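Local coordinates for protein Polyphosphate:AMP phosphotransferase (Pseudomonas aeruginosa PAO1, PDB 3CZP) that transfers phosphate from inorganic polyphosphate to AMP, making ADP, with magnesium as cofactor, and acts on GMP less efficiently, at residues S112-A117 against D129-A134; Y116-G121 against Y189-H194; L149-F154 against R201-D206. One frame throughout, in Å; residues are numbered along the deposited sequence.

Contact 1 of 3, residues S112-A117 against D129-A134; sequences SQMLYA and DQAIDA
Ala131 and Ile132 receive the side chain of Met114, which is present as selenomethionine. The contact is helix on helix, in the N-terminal PPK2 domain with its P-loop kinase type fold. Helices 110-119 and 125-144 follow each other directly in the chain and run in roughly opposite senses. Ala131 comes first. Its CB points at the other helix and lies 4.0 Å from Met114 CB, so the two helices come close here; the CA atoms of the two residues are 6.7 Å apart. The small methyl lets the longer side chain pass beside it. Met114 has CG set between its backbone N and carbonyl carbon (chi1 82°). The chain is then extended at chi2 and bends at chi3 (67°), which turns the terminal methyl toward the backbone of Ala131. Ile132 is next. Its side chain meets that of Met114 at about a right angle, with CG1 against the selenium and CG2 directed to Arg202 and Thr203 of helix 186-203. Leu128 and Ala135 also touch Met114. With Ala131 and Ile132 they surround it at the spacing of a knobs-into-holes site, consistent with Met114 acting as a knob. The grip is apolar, and Met114 and Ile132 are buried. SE lies 3.9 Å from Ile132 CG1, and the Met114 CE methyl ends 3.5 Å from the carbonyl O of Ala131.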
loop_
_atom_site.group_PDB
_atom_site.type_symbol
_atom_site.label_atom_id
_atom_site.label_comp_id
_atom_site.label_asym_id
_atom_site.label_seq_id
_atom_site.Cartn_x
_atom_site.Cartn_y
_atom_site.Cartn_z
ATOM N N SER A 112 11.663 -18.024 11.905
ATOM C CA SER A 112 11.129 -17.996 13.264
ATOM C C SER A 112 9.787 -18.699 13.266
ATOM O O SER A 112 9.505 -19.495 14.126
ATOM C CB SER A 112 10.951 -16.571 13.800
ATOM O OG SER A 112 12.005 -15.725 13.383
ATOM N N GLN A 113 8.943 -18.384 12.295
ATOM C CA GLN A 113 7.648 -19.027 12.201
ATOM C C GLN A 113 7.733 -20.557 12.138
ATOM O O GLN A 113 7.135 -21.234 12.994
ATOM C CB GLN A 113 6.875 -18.476 11.002
ATOM C CG GLN A 113 6.468 -16.974 11.134
ATOM C CD GLN A 113 5.511 -16.555 10.042
ATOM O OE1 GLN A 113 5.575 -17.072 8.926
ATOM N NE2 GLN A 113 4.640 -15.582 10.344
HETATM N N MSE A 114 8.481 -21.104 11.167
HETATM C CA MSE A 114 8.610 -22.585 11.011
HETATM C C MSE A 114 9.331 -23.322 12.187
HETATM O O MSE A 114 8.911 -24.393 12.591
HETATM C CB MSE A 114 9.229 -22.915 9.641
HETATM C CG MSE A 114 10.694 -22.826 9.550
HETATM SE SE MSE A 114 11.427 -23.145 7.794
HETATM C CE MSE A 114 10.734 -21.566 6.756
ATOM N N LEU A 115 10.361 -22.699 12.784
ATOM C CA LEU A 115 11.078 -23.274 13.921
ATOM C C LEU A 115 10.207 -23.272 15.139
ATOM O O LEU A 115 10.112 -24.267 15.845
ATOM C CB LEU A 115 12.381 -22.502 14.207
ATOM C CG LEU A 115 13.447 -22.767 13.156
ATOM C CD1 LEU A 115 14.611 -21.786 13.338
ATOM C CD2 LEU A 115 13.944 -24.225 13.226
ATOM N N TYR A 116 9.552 -22.149 15.408
ATOM C CA TYR A 116 8.630 -22.105 16.557
ATOM C C TYR A 116 7.526 -23.155 16.403
ATOM O O TYR A 116 7.220 -23.900 17.341
ATOM C CB TYR A 116 8.089 -20.694 16.717
ATOM C CG TYR A 116 6.945 -20.575 17.695
ATOM C CD1 TYR A 116 7.169 -20.546 19.087
ATOM C CD2 TYR A 116 5.612 -20.525 17.234
ATOM C CE1 TYR A 116 6.085 -20.445 19.985
ATOM C CE2 TYR A 116 4.526 -20.442 18.120
ATOM C CZ TYR A 116 4.767 -20.398 19.485
ATOM O OH TYR A 116 3.693 -20.272 20.339
ATOM N N ALA A 117 6.954 -23.231 15.212
ATOM C CA ALA A 117 5.837 -24.122 14.939
ATOM C C ALA A 117 6.208 -25.613 15.201
ATOM O O ALA A 117 5.472 -26.383 15.896
ATOM C CB ALA A 117 5.301 -23.887 13.465
ATOM N N ASP A 129 9.385 -29.591 6.463
ATOM C CA ASP A 129 10.184 -29.799 5.255
ATOM C C ASP A 129 9.651 -28.983 4.063
ATOM O O ASP A 129 10.433 -28.476 3.203
ATOM C CB ASP A 129 10.279 -31.278 4.944
ATOM C CG ASP A 129 11.189 -32.036 5.944
ATOM O OD1 ASP A 129 11.807 -31.414 6.880
ATOM O OD2 ASP A 129 11.297 -33.261 5.781
ATOM N N GLN A 130 8.342 -28.815 4.051
ATOM C CA GLN A 130 7.668 -28.051 2.992
ATOM C C GLN A 130 7.951 -26.569 3.118
ATOM O O GLN A 130 8.214 -25.954 2.127
ATOM C CB GLN A 130 6.174 -28.330 2.965
ATOM C CG GLN A 130 5.896 -29.786 2.477
ATOM C CD GLN A 130 4.483 -30.218 2.689
ATOM O OE1 GLN A 130 3.579 -29.400 2.640
ATOM N NE2 GLN A 130 4.275 -31.515 2.899
ATOM N N ALA A 131 7.882 -26.049 4.347
ATOM C CA ALA A 131 8.208 -24.701 4.711
ATOM C C ALA A 131 9.640 -24.390 4.381
ATOM O O ALA A 131 9.956 -23.309 3.877
ATOM C CB ALA A 131 7.944 -24.465 6.228
ATOM N N ILE A 132 10.517 -25.341 4.653
ATOM C CA ILE A 132 11.909 -25.182 4.305
ATOM C C ILE A 132 12.044 -24.980 2.831
ATOM O O ILE A 132 12.707 -24.029 2.413
ATOM C CB ILE A 132 12.827 -26.367 4.763
ATOM C CG1 ILE A 132 12.909 -26.387 6.286
ATOM C CG2 ILE A 132 14.224 -26.200 4.169
ATOM C CD1 ILE A 132 13.648 -27.612 6.891
ATOM N N ASP A 133 11.471 -25.881 2.035
ATOM C CA ASP A 133 11.605 -25.780 0.564
ATOM C C ASP A 133 10.977 -24.487 0.014
ATOM O O ASP A 133 11.530 -23.854 -0.901
ATOM C CB ASP A 133 10.960 -26.971 -0.142
ATOM C CG ASP A 133 11.667 -28.294 0.113
ATOM O OD1 ASP A 133 12.861 -28.329 0.551
ATOM O OD2 ASP A 133 10.984 -29.331 -0.101
ATOM N N ALA A 134 9.826 -24.102 0.538
ATOM C CA ALA A 134 9.167 -22.809 0.151
ATOM C C ALA A 134 10.060 -21.575 0.408
ATOM O O ALA A 134 10.038 -20.630 -0.368
ATOM C CB ALA A 134 7.749 -22.632 0.873
#

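Contact 2 of 3, residues Y116-G121 against Y189-H194; sequences YARVEG and YDRFVH
Arg118 and Val119 meet Arg191 and Phe192 where the last turn of helix 110-119 packs on helix 186-203. The Arg118 carbonyl O accepts a backbone bond from Gly121 N and lies 3.2 Å from Arg191 NH1. The two guanidinium groups approach obliquely, with Arg118 NH1 4.3 Å from Arg191 NH1. Val119 is the apolar centre. Its CG2 methyl, anti to the carbonyl carbon, rests 3.7 Å from Phe192 CA and 4.0 Å from Phe192 CD1. The Val119 CA sits over one face of the Arg191 guanidinium, 3.8 Å above its plane. Arg191 bends at chi3 (62°), and this folds its planar end over the turn. Gly121, with positive phi (78°), forms a Schellman motif after the last turn. The Arg191 guanidinium lies beside this C-terminal end, whose partial negative charge would probably suit it. Further into the fold, Phe192 meets Trp183 edge-to-face and touches Ile51. Arg118 touches Glu125 and Leu128 of helix 125-144, while Val193, farther round helix 186-203, packs on His155 of strand 148-155.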
loop_
_atom_site.group_PDB
_atom_site.type_symbol
_atom_site.label_atom_id
_atom_site.label_comp_id
_atom_site.label_asym_id
_atom_site.label_seq_id
_atom_site.Cartn_x
_atom_site.Cartn_y
_atom_site.Cartn_z
ATOM N N TYR A 116 9.552 -22.149 15.408
ATOM C CA TYR A 116 8.630 -22.105 16.557
ATOM C C TYR A 116 7.526 -23.155 16.403
ATOM O O TYR A 116 7.220 -23.900 17.341
ATOM C CB TYR A 116 8.089 -20.694 16.717
ATOM C CG TYR A 116 6.945 -20.575 17.695
ATOM C CD1 TYR A 116 7.169 -20.546 19.087
ATOM C CD2 TYR A 116 5.612 -20.525 17.234
ATOM C CE1 TYR A 116 6.085 -20.445 19.985
ATOM C CE2 TYR A 116 4.526 -20.442 18.120
ATOM C CZ TYR A 116 4.767 -20.398 19.485
ATOM O OH TYR A 116 3.693 -20.272 20.339
ATOM N N ALA A 117 6.954 -23.231 15.212
ATOM C CA ALA A 117 5.837 -24.122 14.939
ATOM C C ALA A 117 6.208 -25.613 15.201
ATOM O O ALA A 117 5.472 -26.383 15.896
ATOM C CB ALA A 117 5.301 -23.887 13.465
ATOM N N ARG A 118 7.417 -25.968 14.792
ATOM C CA ARG A 118 7.925 -27.350 14.930
ATOM C C ARG A 118 8.325 -27.643 16.359
ATOM O O ARG A 118 7.889 -28.645 16.925
ATOM C CB ARG A 118 9.056 -27.567 13.948
ATOM C CG ARG A 118 9.524 -28.965 13.752
ATOM C CD ARG A 118 8.439 -29.782 13.199
ATOM N NE ARG A 118 8.750 -31.165 13.156
ATOM C CZ ARG A 118 8.289 -32.075 14.012
ATOM N NH1 ARG A 118 7.523 -31.723 15.056
ATOM N NH2 ARG A 118 8.631 -33.352 13.819
ATOM N N VAL A 119 9.083 -26.737 16.979
ATOM C CA VAL A 119 9.547 -26.931 18.337
ATOM C C VAL A 119 8.357 -27.069 19.290
ATOM O O VAL A 119 8.386 -27.871 20.199
ATOM C CB VAL A 119 10.493 -25.798 18.813
ATOM C CG1 VAL A 119 10.715 -25.874 20.349
ATOM C CG2 VAL A 119 11.858 -25.849 18.018
ATOM N N GLU A 120 7.278 -26.342 19.012
ATOM C CA GLU A 120 6.059 -26.384 19.817
ATOM C C GLU A 120 5.089 -27.506 19.458
ATOM O O GLU A 120 4.088 -27.717 20.148
ATOM C CB GLU A 120 5.352 -25.051 19.693
ATOM C CG GLU A 120 6.079 -23.933 20.412
ATOM C CD GLU A 120 5.935 -24.071 21.920
ATOM O OE1 GLU A 120 4.873 -23.720 22.470
ATOM O OE2 GLU A 120 6.870 -24.566 22.565
ATOM N N GLY A 121 5.385 -28.227 18.390
ATOM C CA GLY A 121 4.524 -29.311 17.948
ATOM C C GLY A 121 3.276 -28.890 17.205
ATOM O O GLY A 121 2.363 -29.697 17.039
ATOM N N TYR A 189 15.959 -25.511 23.921
ATOM C CA TYR A 189 17.262 -25.321 23.208
ATOM C C TYR A 189 17.650 -26.534 22.301
ATOM O O TYR A 189 17.957 -26.412 21.107
ATOM C CB TYR A 189 18.390 -25.033 24.239
ATOM C CG TYR A 189 19.736 -24.799 23.582
ATOM C CD1 TYR A 189 20.135 -23.528 23.214
ATOM C CD2 TYR A 189 20.577 -25.853 23.265
ATOM C CE1 TYR A 189 21.368 -23.308 22.547
ATOM C CE2 TYR A 189 21.791 -25.641 22.625
ATOM C CZ TYR A 189 22.177 -24.363 22.273
ATOM O OH TYR A 189 23.363 -24.163 21.624
ATOM N N ASP A 190 17.623 -27.724 22.891
ATOM C CA ASP A 190 18.031 -28.918 22.168
ATOM C C ASP A 190 17.222 -29.090 20.884
ATOM O O ASP A 190 17.782 -29.436 19.847
ATOM C CB ASP A 190 17.901 -30.159 23.059
ATOM C CG ASP A 190 18.909 -30.163 24.210
ATOM O OD1 ASP A 190 19.730 -29.222 24.333
ATOM O OD2 ASP A 190 18.846 -31.097 25.027
ATOM N N ARG A 191 15.929 -28.847 20.935
ATOM C CA ARG A 191 15.107 -29.054 19.746
ATOM C C ARG A 191 15.245 -27.945 18.763
ATOM O O ARG A 191 15.282 -28.191 17.566
ATOM C CB ARG A 191 13.627 -29.278 20.098
ATOM C CG ARG A 191 13.449 -30.495 20.966
ATOM C CD ARG A 191 11.999 -30.698 21.349
ATOM N NE ARG A 191 11.212 -30.909 20.138
ATOM C CZ ARG A 191 9.928 -30.610 19.990
ATOM N NH1 ARG A 191 9.307 -30.859 18.823
ATOM N NH2 ARG A 191 9.277 -30.050 21.012
ATOM N N PHE A 192 15.341 -26.714 19.266
ATOM C CA PHE A 192 15.549 -25.568 18.432
ATOM C C PHE A 192 16.811 -25.698 17.556
ATOM O O PHE A 192 16.793 -25.355 16.340
ATOM C CB PHE A 192 15.694 -24.337 19.296
ATOM C CG PHE A 192 15.472 -23.069 18.555
ATOM C CD1 PHE A 192 14.184 -22.639 18.296
ATOM C CD2 PHE A 192 16.567 -22.316 18.084
ATOM C CE1 PHE A 192 13.976 -21.466 17.615
ATOM C CE2 PHE A 192 16.374 -21.151 17.413
ATOM C CZ PHE A 192 15.073 -20.703 17.175
ATOM N N VAL A 193 17.888 -26.160 18.177
ATOM C CA VAL A 193 19.152 -26.263 17.473
ATOM C C VAL A 193 19.150 -27.481 16.557
ATOM O O VAL A 193 19.794 -27.453 15.525
ATOM C CB VAL A 193 20.405 -26.241 18.385
ATOM C CG1 VAL A 193 20.647 -24.794 18.983
ATOM C CG2 VAL A 193 20.361 -27.335 19.437
ATOM N N HIS A 194 18.442 -28.544 16.928
ATOM C CA HIS A 194 18.252 -29.732 16.052
ATOM C C HIS A 194 17.555 -29.367 14.754
ATOM O O HIS A 194 18.033 -29.634 13.637
ATOM C CB HIS A 194 17.490 -30.831 16.822
ATOM C CG HIS A 194 16.978 -31.944 15.969
ATOM N ND1 HIS A 194 17.770 -32.986 15.546
ATOM C CD2 HIS A 194 15.735 -32.189 15.486
ATOM C CE1 HIS A 194 17.036 -33.827 14.830
ATOM N NE2 HIS A 194 15.790 -33.376 14.801
#

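Contact 3 of 3, residues L149-F154 against R201-D206; sequences LFKFWF and RRTSRD. With ACT (acetate ion), chain D.
A beta-alpha-beta crossover of the N-terminal PPK2 domain is tied together here: strand 148-155 is followed, after helix 158-163 and a partly unmodelled stretch, by helix 186-203 and the adjacent parallel strand 210-214. Lys151 on the strand meets the residues that finish the helix. Its NZ donates a hydrogen bond to the carbonyl O of Thr203, 2.6 Å away. The ammonium comes from above the carbonyl plane, 44° out of it, with a C=O...N angle of 132°. The lysine chain starts with CG anti to the carbonyl carbon and then kinks at chi3 (-104°), which brings NZ to the carbonyl O of Thr203 at the helix end. NZ also forms a salt bridge with Glu139 and a hydrogen bond with Tyr111, so three partners grip this buried charge. Its place at a helix C-terminus would also be electrostatically favourable. Thr203 is fixed through OG1, which bonds to Val199 O one turn back and to Trp210 NE1. Ser204, the first residue to leave the helical conformation, bonds through OG to Trp210 N. Beyond it, Arg205 turns away from the strand. Its NH1 makes a weak hydrogen bond to Ser204 O (3.3 Å), and its NE forms a salt bridge with Glu136. An acetate ion, probably from the crystallisation liquor, sits by this loop. It accepts a nearly straight hydrogen bond from Asp206 N to its O atom (3.2 Å), and its OXT touches Arg205 CD at 3.4 Å. Strand 148-155 lies in the parallel sheet between strands 44-50 and 210-214. Lys151 projects from one face toward helices 125-144 and 186-203, while Phe150 and Phe152 on the other face pack against helix 218-238.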
loop_
_atom_site.group_PDB
_atom_site.type_symbol
_atom_site.label_atom_id
_atom_site.label_comp_id
_atom_site.label_asym_id
_atom_site.label_seq_id
_atom_site.Cartn_x
_atom_site.Cartn_y
_atom_site.Cartn_z
ATOM N N LEU A 149 20.648 -10.564 -0.036
ATOM C CA LEU A 149 19.999 -11.222 1.066
ATOM C C LEU A 149 21.032 -11.774 2.024
ATOM O O LEU A 149 21.836 -12.673 1.693
ATOM C CB LEU A 149 19.134 -12.371 0.553
ATOM C CG LEU A 149 18.497 -13.233 1.659
ATOM C CD1 LEU A 149 17.563 -12.406 2.555
ATOM C CD2 LEU A 149 17.720 -14.369 1.065
ATOM N N PHE A 150 21.049 -11.223 3.210
ATOM C CA PHE A 150 21.887 -11.714 4.294
ATOM C C PHE A 150 21.026 -12.490 5.293
ATOM O O PHE A 150 19.934 -12.027 5.641
ATOM C CB PHE A 150 22.497 -10.522 5.040
ATOM C CG PHE A 150 23.466 -9.715 4.230
ATOM C CD1 PHE A 150 24.844 -10.040 4.228
ATOM C CD2 PHE A 150 23.046 -8.576 3.540
ATOM C CE1 PHE A 150 25.741 -9.257 3.523
ATOM C CE2 PHE A 150 23.942 -7.832 2.818
ATOM C CZ PHE A 150 25.281 -8.170 2.803
ATOM N N LYS A 151 21.513 -13.626 5.813
ATOM C CA LYS A 151 20.840 -14.318 6.924
ATOM C C LYS A 151 21.830 -14.571 8.102
ATOM O O LYS A 151 22.837 -15.251 7.952
ATOM C CB LYS A 151 20.219 -15.628 6.458
ATOM C CG LYS A 151 19.414 -15.523 5.176
ATOM C CD LYS A 151 18.756 -16.792 4.872
ATOM C CE LYS A 151 19.465 -17.546 3.754
ATOM N NZ LYS A 151 18.787 -18.750 3.681
ATOM N N PHE A 152 21.496 -14.060 9.278
ATOM C CA PHE A 152 22.368 -14.176 10.405
ATOM C C PHE A 152 21.691 -14.994 11.453
ATOM O O PHE A 152 20.547 -14.711 11.864
ATOM C CB PHE A 152 22.795 -12.809 10.974
ATOM C CG PHE A 152 23.622 -11.999 10.059
ATOM C CD1 PHE A 152 24.981 -12.233 9.906
ATOM C CD2 PHE A 152 23.052 -10.941 9.356
ATOM C CE1 PHE A 152 25.727 -11.434 9.042
ATOM C CE2 PHE A 152 23.811 -10.120 8.530
ATOM C CZ PHE A 152 25.111 -10.372 8.354
ATOM N N TRP A 153 22.417 -16.004 11.894
ATOM C CA TRP A 153 22.051 -16.817 13.025
ATOM C C TRP A 153 22.989 -16.525 14.197
ATOM O O TRP A 153 24.154 -16.891 14.185
ATOM C CB TRP A 153 22.122 -18.309 12.643
ATOM C CG TRP A 153 21.838 -19.255 13.812
ATOM C CD1 TRP A 153 22.661 -19.546 14.833
ATOM C CD2 TRP A 153 20.652 -20.004 14.031
ATOM N NE1 TRP A 153 22.053 -20.403 15.717
ATOM C CE2 TRP A 153 20.816 -20.709 15.228
ATOM C CE3 TRP A 153 19.451 -20.137 13.337
ATOM C CZ2 TRP A 153 19.862 -21.578 15.705
ATOM C CZ3 TRP A 153 18.487 -20.992 13.844
ATOM C CH2 TRP A 153 18.697 -21.689 14.992
ATOM N N PHE A 154 22.447 -15.854 15.201
ATOM C CA PHE A 154 23.123 -15.514 16.432
ATOM C C PHE A 154 23.094 -16.712 17.372
ATOM O O PHE A 154 22.000 -17.194 17.743
ATOM C CB PHE A 154 22.428 -14.311 17.087
ATOM C CG PHE A 154 22.620 -13.026 16.319
ATOM C CD1 PHE A 154 23.570 -12.093 16.715
ATOM C CD2 PHE A 154 21.917 -12.787 15.138
ATOM C CE1 PHE A 154 23.794 -10.950 15.967
ATOM C CE2 PHE A 154 22.114 -11.600 14.412
ATOM C CZ PHE A 154 23.040 -10.705 14.821
ATOM N N ARG A 201 21.181 -25.998 6.893
ATOM C CA ARG A 201 21.803 -26.784 5.855
ATOM C C ARG A 201 21.091 -26.652 4.517
ATOM O O ARG A 201 21.733 -26.549 3.436
ATOM C CB ARG A 201 21.880 -28.252 6.321
ATOM C CG ARG A 201 22.231 -29.315 5.251
ATOM C CD ARG A 201 23.685 -29.188 4.739
ATOM N NE ARG A 201 23.908 -30.192 3.702
ATOM C CZ ARG A 201 24.351 -31.416 3.923
ATOM N NH1 ARG A 201 24.493 -32.249 2.884
ATOM N NH2 ARG A 201 24.626 -31.801 5.183
ATOM N N ARG A 202 19.766 -26.683 4.565
ATOM C CA ARG A 202 18.949 -26.710 3.368
ATOM C C ARG A 202 18.778 -25.347 2.672
ATOM O O ARG A 202 18.464 -25.278 1.487
ATOM C CB ARG A 202 17.578 -27.334 3.707
ATOM C CG ARG A 202 17.716 -28.735 4.232
ATOM C CD ARG A 202 16.438 -29.485 4.326
ATOM N NE ARG A 202 16.630 -30.808 4.921
ATOM C CZ ARG A 202 15.657 -31.681 5.118
ATOM N NH1 ARG A 202 15.942 -32.860 5.678
ATOM N NH2 ARG A 202 14.411 -31.399 4.764
ATOM N N THR A 203 18.972 -24.272 3.415
ATOM C CA THR A 203 18.689 -22.931 2.916
ATOM C C THR A 203 19.911 -22.048 2.846
ATOM O O THR A 203 19.802 -20.861 2.495
ATOM C CB THR A 203 17.596 -22.255 3.756
ATOM O OG1 THR A 203 18.066 -22.133 5.093
ATOM C CG2 THR A 203 16.272 -23.072 3.671
ATOM N N SER A 204 21.061 -22.588 3.178
ATOM C CA SER A 204 22.301 -21.863 2.969
ATOM C C SER A 204 22.768 -22.108 1.536
ATOM O O SER A 204 23.112 -23.189 1.188
ATOM C CB SER A 204 23.380 -22.285 3.964
ATOM O OG SER A 204 24.354 -21.228 4.023
ATOM N N ARG A 205 22.785 -21.074 0.724
ATOM C CA ARG A 205 23.112 -21.154 -0.697
ATOM C C ARG A 205 24.225 -20.180 -0.975
ATOM O O ARG A 205 24.478 -19.248 -0.178
ATOM C CB ARG A 205 21.901 -20.772 -1.554
ATOM C CG ARG A 205 20.789 -21.726 -1.476
ATOM C CD ARG A 205 21.137 -22.915 -2.315
ATOM N NE ARG A 205 20.089 -23.916 -2.304
ATOM C CZ ARG A 205 19.951 -24.855 -1.388
ATOM N NH1 ARG A 205 20.819 -24.950 -0.411
ATOM N NH2 ARG A 205 18.972 -25.730 -1.504
ATOM N N ASP A 206 24.894 -20.381 -2.091
ATOM C CA ASP A 206 26.022 -19.522 -2.468
ATOM C C ASP A 206 25.574 -18.047 -2.671
ATOM O O ASP A 206 26.309 -17.089 -2.339
ATOM C CB ASP A 206 26.679 -20.062 -3.737
ATOM C CG ASP A 206 27.524 -21.328 -3.484
ATOM O OD1 ASP A 206 27.702 -21.765 -2.288
ATOM O OD2 ASP A 206 27.985 -21.889 -4.513
HETATM C C ACT D . 23.725 -22.801 -4.906
HETATM O O ACT D . 24.368 -23.063 -3.848
HETATM O OXT ACT D . 22.757 -23.559 -5.182
HETATM C CH3 ACT D . 24.068 -21.653 -5.815
#

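Overall arrangement
All three contacts belong to the N-terminal PPK2 domain, which seems catalytically inactive and might serve dimerization. Contacts 1 and 2 share helix 110-119, with Tyr116 and Ala117 in both, and their centres are about 11 Å apart. Contacts 2 and 3 share helix 186-203; their centres are about 18 Å apart, and their segments alternate along the chain. Contact 1 closes before contact 3 opens, and those centres are about 14 Å apart. Side chains join them into one core: Leu115 touches Phe192 and Trp153, and Phe192 touches Trp153. A long, weak ion pair links Asp129 to Arg202. Together, helices 110-119, 125-144 and 186-203 are packed on one another beside strand 148-155 of the parallel five-stranded sheet.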